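Local coordinates for putative exported protein (Peptoclostridium difficile, PDB 5TTA), which is of unknown function but is made with a signal sequence, is probably exported from the cell, and belongs to the DUF5780 family of the E-set clan, at residues A[176-179]-A[180-184]; A[236-240]-A[241-245]. All coordinates share one frame; numbering follows the deposited sequence.

Both contacts are local and sit where the chain passes from one element to the next. Interaction 1 is the turn that takes the chain from helix 156-175 into strand 183-189, within this chain an outermost strand of the three-stranded antiparallel sheet. Interaction 2 comes later, where the chain leaves helix 226-233 and starts the short helix 240-244, which lies against strands 72-82 and 205-215 of the other sheet. The centres of interactions 1 and 2 are 30 Å apart and the nearest atoms of interactions 1 and 2 about 18 Å apart, so they do not touch. A backbone bond closes the turn in the first, a serine cap starts the helix in the second, and each has one buried aliphatic residue, Ile178 and Leu243. No active or ligand site has been assigned.

Interaction 1 (A[176-179]-A[180-184]); sequences NAIA and PGKNQ
Ile178 meets the side chain that ends the turn and one just beyond it, one with each branch. CG2 of Ile178 lies 3.7 Å from Lys182 CB, the two side chains crossing at about a right angle, while Ile178 CG1 reaches the amide end of Gln184, 3.7 Å from its NE2. Ile178 sets CG1 beside the backbone N (chi1 -57°), which leaves CG2 anti to it and sends the branches to different neighbours. Gln184 places CG between its backbone N and carbonyl carbon and runs extended from there, carrying its amide to the isoleucine; the NE2 hydrogen bond goes to Asp186 OD1, which helps fix how the amide is turned. The bend is a type II beta turn from Ala179 to Lys182. Lys182 N donates to Ala179 O at 3.1 Å, fairly straight at 160°, yet comes from above the carbonyl plane, 42° out of it. Pro180 follows Ala179 in the turn, and Gly181 takes its positive phi. Further out, Asn66 on strand 58-66 binds Ile178 O through ND2 and pairs by its backbone with Gly181 and Lys182, tying the turn to the neighbouring strand. The contact with Gln184 is thus apolar on the isoleucine side, and the N-H side of the amide is taken by Asp186, a bond the carboxylate's charge probably strengthens.

Interaction 2 (A[236-240]-A[241-245]); sequences KEVSN and SVLEN
An N-cap opens the short helix 240-244: Ser239 turns its OG forward to Val242 N, which donates to it over 3.2 Å at a nearly straight 168°. The hydroxyl gets there because OG is placed between the backbone N and the carbonyl carbon (chi1 78°), and Ser239 OG also rests 3.4 Å from Val242 CG2. The carbonyls of the cap and of the next residue start the helical pattern, Leu243 N donating to Ser239 O and Glu244 N to Asn240 O, the latter at 2.8 Å. Just ahead of the cap, Val238 folds over the first turn as a hydrophobic staple, its CG1 3.6 Å from Leu243 CG with the two side chains slanting across each other. The same methyl of Val238 lies 3.6 Å from Val242 CG1, here at about a right angle. Leu243 is buried: it touches Val238 and, on the sheet, Tyr82 of strand 72-82 and Tyr205 and Ile207 of strand 205-215. Polar side chains tie the turn to the same part of the fold: Asn240 ND2 donates to Lys84 O, and Glu244 OE1 is hydrogen-bonded to Tyr205 OH. At the far end, Asn245 N donates to Ser241 O at 3.1 Å, and Asn245 ND2 adds a weak bond to that oxygen.

Interaction 1 (A[176-179]-A[180-184])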
ATOM      1  N   ASN A 176       3.141  -1.604 -13.950  1.00 26.51           N
ATOM      2  CA  ASN A 176       2.661  -0.433 -14.671  1.00 27.90           C
ATOM      3  C   ASN A 176       3.745   0.277 -15.484  1.00 25.23           C
ATOM      4  O   ASN A 176       3.541   1.425 -15.879  1.00 27.46           O
ATOM      5  CB  ASN A 176       2.044   0.568 -13.694  1.00 35.89           C
ATOM      6  CG  ASN A 176       0.711   0.125 -13.199  1.00 44.02           C
ATOM      7  OD1 ASN A 176      -0.248   0.067 -13.963  1.00 47.47           O
ATOM      8  ND2 ASN A 176       0.636  -0.211 -11.919  1.00 47.73           N
ATOM      9  N   ALA A 177       4.872  -0.370 -15.745  1.00 27.00           N
ATOM     10  CA  ALA A 177       5.978   0.311 -16.414  1.00 25.39           C
ATOM     11  C   ALA A 177       5.656   0.593 -17.887  1.00 31.25           C
ATOM     12  O   ALA A 177       4.820  -0.074 -18.514  1.00 25.44           O
ATOM     13  CB  ALA A 177       7.249  -0.528 -16.319  1.00 29.05           C
ATOM     14  N   ILE A 178       6.328   1.604 -18.436  1.00 25.76           N
ATOM     15  CA  ILE A 178       6.266   1.888 -19.867  1.00 24.16           C
ATOM     16  C   ILE A 178       7.160   0.880 -20.580  1.00 31.06           C
ATOM     17  O   ILE A 178       8.378   0.863 -20.369  1.00 26.99           O
ATOM     18  CB  ILE A 178       6.707   3.329 -20.184  1.00 19.05           C
ATOM     19  CG1 ILE A 178       5.853   4.344 -19.410  1.00 27.15           C
ATOM     20  CG2 ILE A 178       6.566   3.578 -21.664  1.00 19.64           C
ATOM     21  CD1 ILE A 178       6.368   5.784 -19.468  1.00 25.77           C
ATOM     22  N   ALA A 179       6.558   0.045 -21.429  1.00 23.57           N
ATOM     23  CA  ALA A 179       7.276  -1.050 -22.076  1.00 27.44           C
ATOM     24  C   ALA A 179       8.240  -0.507 -23.124  1.00 27.43           C
ATOM     25  O   ALA A 179       8.043   0.601 -23.635  1.00 22.99           O
ATOM     26  CB  ALA A 179       6.286  -2.018 -22.715  1.00 27.40           C
ATOM     27  N   PRO A 180       9.301  -1.263 -23.465  1.00 27.41           N
ATOM     28  CA  PRO A 180      10.213  -0.799 -24.528  1.00 29.56           C
ATOM     29  C   PRO A 180       9.459  -0.576 -25.837  1.00 32.69           C
ATOM     30  O   PRO A 180       8.602  -1.372 -26.221  1.00 29.14           O
ATOM     31  CB  PRO A 180      11.240  -1.941 -24.661  1.00 31.87           C
ATOM     32  CG  PRO A 180      11.158  -2.700 -23.382  1.00 32.68           C
ATOM     33  CD  PRO A 180       9.749  -2.525 -22.850  1.00 31.08           C
ATOM     34  N   GLY A 181       9.776   0.531 -26.514  1.00 25.74           N
ATOM     35  CA  GLY A 181       9.096   0.924 -27.737  1.00 30.30           C
ATOM     36  C   GLY A 181       7.740   1.595 -27.574  1.00 26.15           C
ATOM     37  O   GLY A 181       7.230   2.163 -28.553  1.00 30.25           O
ATOM     38  N   LYS A 182       7.141   1.570 -26.386  1.00 27.80           N
ATOM     39  CA  LYS A 182       5.814   2.164 -26.187  1.00 25.03           C
ATOM     40  C   LYS A 182       5.791   3.675 -26.452  1.00 27.64           C
ATOM     41  O   LYS A 182       6.634   4.432 -25.955  1.00 23.08           O
ATOM     42  CB  LYS A 182       5.352   1.865 -24.761  1.00 30.67           C
ATOM     43  CG  LYS A 182       4.023   2.474 -24.331  1.00 29.64           C
ATOM     44  CD  LYS A 182       2.837   1.725 -24.868  1.00 35.77           C
ATOM     45  CE  LYS A 182       1.595   2.082 -24.055  1.00 37.09           C
ATOM     46  NZ  LYS A 182       0.542   1.072 -24.324  1.00 47.77           N
ATOM     47  N   ASN A 183       4.800   4.129 -27.222  1.00 23.25           N
ATOM     48  CA  ASN A 183       4.441   5.545 -27.273  1.00 19.76           C
ATOM     49  C   ASN A 183       3.246   5.783 -26.357  1.00 22.34           C
ATOM     50  O   ASN A 183       2.262   5.040 -26.426  1.00 20.23           O
ATOM     51  CB  ASN A 183       4.057   5.960 -28.702  1.00 24.20           C
ATOM     52  CG  ASN A 183       5.115   5.612 -29.715  1.00 34.87           C
ATOM     53  OD1 ASN A 183       4.828   5.003 -30.743  1.00 47.90           O
ATOM     54  ND2 ASN A 183       6.343   6.004 -29.437  1.00 27.42           N
ATOM     55  N   GLN A 184       3.307   6.803 -25.504  1.00 22.48           N
ATOM     56  CA  GLN A 184       2.093   7.138 -24.755  1.00 26.87           C
ATOM     57  C   GLN A 184       2.097   8.603 -24.361  1.00 25.83           C
ATOM     58  O   GLN A 184       3.150   9.230 -24.239  1.00 23.53           O
ATOM     59  CB  GLN A 184       1.916   6.266 -23.511  1.00 26.29           C
ATOM     60  CG  GLN A 184       2.937   6.425 -22.444  1.00 27.88           C
ATOM     61  CD  GLN A 184       2.677   5.471 -21.288  1.00 35.88           C
ATOM     62  OE1 GLN A 184       2.544   4.257 -21.490  1.00 34.63           O
ATOM     63  NE2 GLN A 184       2.574   6.015 -20.078  1.00 28.18           N
TER

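Interaction 2 (A[236-240]-A[241-245])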
ATOM      1  N   LYS A 236      14.107  32.460 -17.784  1.00 22.96           N
ATOM      2  CA  LYS A 236      14.761  33.271 -18.806  1.00 30.18           C
ATOM      3  C   LYS A 236      13.861  33.427 -20.024  1.00 26.52           C
ATOM      4  O   LYS A 236      13.138  32.500 -20.394  1.00 24.55           O
ATOM      5  CB  LYS A 236      16.072  32.634 -19.263  1.00 34.67           C
ATOM      6  CG  LYS A 236      16.948  32.108 -18.153  1.00 45.32           C
ATOM      7  CD  LYS A 236      17.793  33.206 -17.545  1.00 52.40           C
ATOM      8  CE  LYS A 236      19.125  32.647 -17.034  1.00 60.20           C
ATOM      9  NZ  LYS A 236      20.112  32.304 -18.127  1.00 66.40           N
ATOM     10  N   GLU A 237      13.960  34.583 -20.672  1.00 29.67           N
ATOM     11  CA  GLU A 237      13.274  34.815 -21.938  1.00 37.23           C
ATOM     12  C   GLU A 237      13.887  33.948 -23.043  1.00 33.06           C
ATOM     13  O   GLU A 237      15.090  33.687 -23.061  1.00 33.94           O
ATOM     14  CB  GLU A 237      13.350  36.304 -22.307  1.00 39.33           C
ATOM     15  CG  GLU A 237      12.358  36.737 -23.383  1.00 52.86           C
ATOM     16  CD  GLU A 237      12.215  38.250 -23.510  1.00 65.47           C
ATOM     17  OE1 GLU A 237      12.789  38.987 -22.679  1.00 66.01           O
ATOM     18  OE2 GLU A 237      11.524  38.701 -24.451  1.00 67.47           O
ATOM     19  N   VAL A 238      13.039  33.487 -23.964  1.00 29.69           N
ATOM     20  CA  VAL A 238      13.424  32.572 -25.038  1.00 29.48           C
ATOM     21  C   VAL A 238      12.813  33.083 -26.336  1.00 32.26           C
ATOM     22  O   VAL A 238      11.685  33.585 -26.333  1.00 27.36           O
ATOM     23  CB  VAL A 238      12.938  31.137 -24.757  1.00 26.07           C
ATOM     24  CG1 VAL A 238      13.223  30.211 -25.967  1.00 22.15           C
ATOM     25  CG2 VAL A 238      13.578  30.583 -23.497  1.00 26.45           C
ATOM     26  N   SER A 239      13.542  32.949 -27.446  1.00 24.03           N
ATOM     27  CA  SER A 239      13.047  33.477 -28.712  1.00 26.33           C
ATOM     28  C   SER A 239      11.876  32.635 -29.230  1.00 27.97           C
ATOM     29  O   SER A 239      11.695  31.462 -28.872  1.00 23.33           O
ATOM     30  CB  SER A 239      14.163  33.535 -29.762  1.00 33.97           C
ATOM     31  OG  SER A 239      14.407  32.252 -30.321  1.00 29.07           O
ATOM     32  N   ASN A 240      11.043  33.264 -30.063  1.00 36.47           N
ATOM     33  CA  ASN A 240       9.883  32.538 -30.569  1.00 48.63           C
ATOM     34  C   ASN A 240      10.306  31.429 -31.515  1.00 38.45           C
ATOM     35  O   ASN A 240       9.658  30.381 -31.556  1.00 37.25           O
ATOM     36  CB  ASN A 240       8.898  33.491 -31.251  1.00 53.12           C
ATOM     37  CG  ASN A 240       7.966  34.164 -30.257  1.00 52.29           C
ATOM     38  OD1 ASN A 240       8.259  35.245 -29.745  1.00 52.84           O
ATOM     39  ND2 ASN A 240       6.850  33.511 -29.959  1.00 54.82           N
ATOM     40  N   SER A 241      11.415  31.620 -32.231  1.00 40.82           N
ATOM     41  CA  SER A 241      11.912  30.580 -33.130  1.00 42.38           C
ATOM     42  C   SER A 241      12.326  29.333 -32.365  1.00 29.56           C
ATOM     43  O   SER A 241      11.987  28.209 -32.763  1.00 33.40           O
ATOM     44  CB  SER A 241      13.091  31.098 -33.947  1.00 43.55           C
ATOM     45  OG  SER A 241      13.736  30.002 -34.559  1.00 52.11           O
ATOM     46  N   VAL A 242      13.060  29.510 -31.263  1.00 24.11           N
ATOM     47  CA  VAL A 242      13.420  28.378 -30.411  1.00 23.06           C
ATOM     48  C   VAL A 242      12.168  27.687 -29.863  1.00 25.53           C
ATOM     49  O   VAL A 242      12.050  26.455 -29.913  1.00 21.07           O
ATOM     50  CB  VAL A 242      14.354  28.831 -29.279  1.00 23.05           C
ATOM     51  CG1 VAL A 242      14.491  27.724 -28.245  1.00 21.85           C
ATOM     52  CG2 VAL A 242      15.778  29.207 -29.865  1.00 26.56           C
ATOM     53  N   LEU A 243      11.221  28.461 -29.310  1.00 23.41           N
ATOM     54  CA  LEU A 243      10.031  27.825 -28.743  1.00 21.94           C
ATOM     55  C   LEU A 243       9.224  27.097 -29.815  1.00 21.72           C
ATOM     56  O   LEU A 243       8.815  25.945 -29.616  1.00 24.77           O
ATOM     57  CB  LEU A 243       9.169  28.849 -28.013  1.00 23.91           C
ATOM     58  CG  LEU A 243       9.833  29.454 -26.769  1.00 23.78           C
ATOM     59  CD1 LEU A 243       9.037  30.653 -26.257  1.00 31.50           C
ATOM     60  CD2 LEU A 243      10.007  28.418 -25.679  1.00 22.14           C
ATOM     61  N   GLU A 244       8.995  27.747 -30.955  1.00 24.67           N
ATOM     62  CA  GLU A 244       8.186  27.130 -32.002  1.00 36.34           C
ATOM     63  C   GLU A 244       8.802  25.839 -32.521  1.00 38.05           C
ATOM     64  O   GLU A 244       8.074  24.908 -32.867  1.00 35.22           O
ATOM     65  CB  GLU A 244       7.975  28.100 -33.162  1.00 35.30           C
ATOM     66  CG  GLU A 244       6.920  29.175 -32.906  1.00 45.50           C
ATOM     67  CD  GLU A 244       5.491  28.628 -32.960  1.00 55.80           C
ATOM     68  OE1 GLU A 244       4.619  29.134 -32.216  1.00 53.41           O
ATOM     69  OE2 GLU A 244       5.242  27.695 -33.755  1.00 56.96           O
ATOM     70  N   ASN A 245      10.131  25.752 -32.578  1.00 28.71           N
ATOM     71  CA  ASN A 245      10.785  24.600 -33.182  1.00 32.37           C
ATOM     72  C   ASN A 245      11.390  23.665 -32.147  1.00 28.95           C
ATOM     73  O   ASN A 245      12.184  22.790 -32.507  1.00 26.17           O
ATOM     74  CB  ASN A 245      11.849  25.074 -34.175  1.00 37.51           C
ATOM     75  CG  ASN A 245      11.254  25.927 -35.272  1.00 45.27           C
ATOM     76  OD1 ASN A 245      10.310  25.517 -35.942  1.00 45.99           O
ATOM     77  ND2 ASN A 245      11.773  27.137 -35.431  1.00 49.28           N
TER